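Local coordinates for periplasmic cell division protein (SufI) (Aquifex aeolicus, PDB 6SYY) that is a multicopper oxidase, McoA, that binds copper ions and probably couples oxidation of its substrates to the reduction of dioxygen, at residues P52-F57 with L194-I199. Sequence-based numbering, arbitrary orientation.
Sequences PGYFLF and LEYGVI
The Tyr196 OH donates a hydrogen bond to the Pro52 O, and at 2.4 Å the pair is so short that its exact length is doubtful. The contact lies at the surface, away from the copper sites, where two cupredoxin-type domains of the multicopper oxidase fold probably meet. Residues 52-57 contain strand 54-56, at the edge of a five-stranded sheet beside strand 94-98. Residues 194-199 form the loop between helix 183-192 and strand 200-208.

Tyr196 carries the contact from the loop. Its CG stands anti to the backbone N (chi1 173°), which carries the ring across to the other segment. The Pro52 carbonyl oxygen meets the ring at its edge, in its plane. The pyrrolidine ring borders the same hydroxyl, with Pro52 CD 3.7 Å from Tyr196 OH. Tyr54 supplies the apolar side, its ring plane turned 66° from that of Tyr196. Val94 and Ile51 also touch the Tyr196 side chain. A phenylalanine here, with no hydroxyl, would probably leave the Pro52 O without this donor.

The loop is shaped by a type II turn, in which Val198 N bonds to Glu195 O at 3.0 Å. Ile199 N bonds to the same oxygen. Gly197 takes the positive phi of 77° in that turn. Between the two tyrosines, Tyr54 CD1 lies 4.0 Å from Tyr196 CE2.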
# COMPACT_ATOMS: atom_id res chain seq x y z
N PRO A 52 3.22 -14.27 -7.06
CA PRO A 52 1.83 -14.27 -7.53
C PRO A 52 1.76 -14.33 -9.04
O PRO A 52 2.69 -13.93 -9.75
CB PRO A 52 1.27 -12.95 -6.99
CG PRO A 52 2.20 -12.54 -5.90
CD PRO A 52 3.54 -13.05 -6.30
N GLY A 53 0.65 -14.86 -9.54
CA GLY A 53 0.36 -14.76 -10.95
C GLY A 53 0.13 -13.32 -11.35
O GLY A 53 -0.03 -12.42 -10.52
N TYR A 54 0.15 -13.07 -12.66
CA TYR A 54 -0.09 -11.73 -13.16
C TYR A 54 -1.23 -11.75 -14.16
O TYR A 54 -1.54 -12.78 -14.78
CB TYR A 54 1.17 -11.13 -13.80
CG TYR A 54 1.63 -11.81 -15.07
CD1 TYR A 54 2.42 -12.95 -15.03
CD2 TYR A 54 1.28 -11.30 -16.32
CE1 TYR A 54 2.85 -13.57 -16.18
CE2 TYR A 54 1.71 -11.91 -17.48
CZ TYR A 54 2.49 -13.04 -17.41
OH TYR A 54 2.91 -13.65 -18.56
N PHE A 55 -1.88 -10.60 -14.30
CA PHE A 55 -3.00 -10.46 -15.22
C PHE A 55 -2.84 -9.15 -15.97
O PHE A 55 -2.76 -8.09 -15.35
CB PHE A 55 -4.34 -10.51 -14.48
CG PHE A 55 -5.52 -10.34 -15.37
CD1 PHE A 55 -5.88 -11.33 -16.27
CD2 PHE A 55 -6.28 -9.18 -15.32
CE1 PHE A 55 -6.97 -11.17 -17.10
CE2 PHE A 55 -7.38 -9.02 -16.15
CZ PHE A 55 -7.72 -10.02 -17.04
N LEU A 56 -2.78 -9.24 -17.29
CA LEU A 56 -2.70 -8.06 -18.14
C LEU A 56 -4.11 -7.52 -18.32
O LEU A 56 -4.89 -8.03 -19.13
CB LEU A 56 -2.05 -8.41 -19.47
CG LEU A 56 -0.76 -9.22 -19.33
CD1 LEU A 56 -0.19 -9.59 -20.68
CD2 LEU A 56 0.27 -8.45 -18.52
N PHE A 57 -4.45 -6.49 -17.55
CA PHE A 57 -5.80 -5.94 -17.58
C PHE A 57 -6.06 -5.30 -18.93
O PHE A 57 -5.36 -4.34 -19.30
CB PHE A 57 -5.96 -4.93 -16.46
CG PHE A 57 -7.32 -4.93 -15.83
CD1 PHE A 57 -7.56 -5.64 -14.67
CD2 PHE A 57 -8.36 -4.20 -16.39
CE1 PHE A 57 -8.82 -5.64 -14.08
CE2 PHE A 57 -9.62 -4.20 -15.81
CZ PHE A 57 -9.85 -4.91 -14.65
N LEU A 194 14.85 -5.81 -16.50
CA LEU A 194 13.87 -6.27 -15.53
C LEU A 194 12.81 -7.14 -16.20
O LEU A 194 12.45 -6.94 -17.36
CB LEU A 194 13.20 -5.08 -14.83
CG LEU A 194 14.13 -4.14 -14.05
CD1 LEU A 194 13.34 -3.02 -13.37
CD2 LEU A 194 14.98 -4.91 -13.04
N GLU A 195 12.31 -8.11 -15.44
CA GLU A 195 11.23 -8.98 -15.89
C GLU A 195 10.48 -9.46 -14.66
O GLU A 195 11.09 -9.94 -13.70
CB GLU A 195 11.77 -10.18 -16.68
CG GLU A 195 10.69 -11.18 -17.08
CD GLU A 195 11.21 -12.30 -17.95
OE1 GLU A 195 12.38 -12.22 -18.39
OE2 GLU A 195 10.45 -13.26 -18.19
N TYR A 196 9.15 -9.31 -14.68
CA TYR A 196 8.34 -9.73 -13.55
C TYR A 196 8.58 -11.20 -13.24
O TYR A 196 8.66 -12.04 -14.14
CB TYR A 196 6.85 -9.49 -13.83
CG TYR A 196 5.98 -10.07 -12.75
CD1 TYR A 196 5.79 -9.40 -11.55
CD2 TYR A 196 5.37 -11.32 -12.90
CE1 TYR A 196 5.02 -9.93 -10.54
CE2 TYR A 196 4.60 -11.86 -11.90
CZ TYR A 196 4.42 -11.16 -10.72
OH TYR A 196 3.65 -11.69 -9.72
N GLY A 197 8.70 -11.51 -11.95
CA GLY A 197 8.96 -12.87 -11.51
C GLY A 197 10.39 -13.35 -11.68
O GLY A 197 10.73 -14.41 -11.14
N VAL A 198 11.23 -12.62 -12.40
CA VAL A 198 12.63 -13.00 -12.55
C VAL A 198 13.49 -12.15 -11.63
O VAL A 198 13.99 -12.63 -10.61
CB VAL A 198 13.09 -12.88 -14.02
CG1 VAL A 198 14.55 -13.31 -14.16
CG2 VAL A 198 12.20 -13.72 -14.91
N ILE A 199 13.66 -10.87 -11.97
CA ILE A 199 14.37 -9.93 -11.11
C ILE A 199 13.51 -8.74 -10.72
O ILE A 199 14.01 -7.82 -10.05
CB ILE A 199 15.68 -9.45 -11.75
CG1 ILE A 199 15.41 -8.69 -13.05
CG2 ILE A 199 16.63 -10.63 -12.00
CD1 ILE A 199 16.66 -8.10 -13.69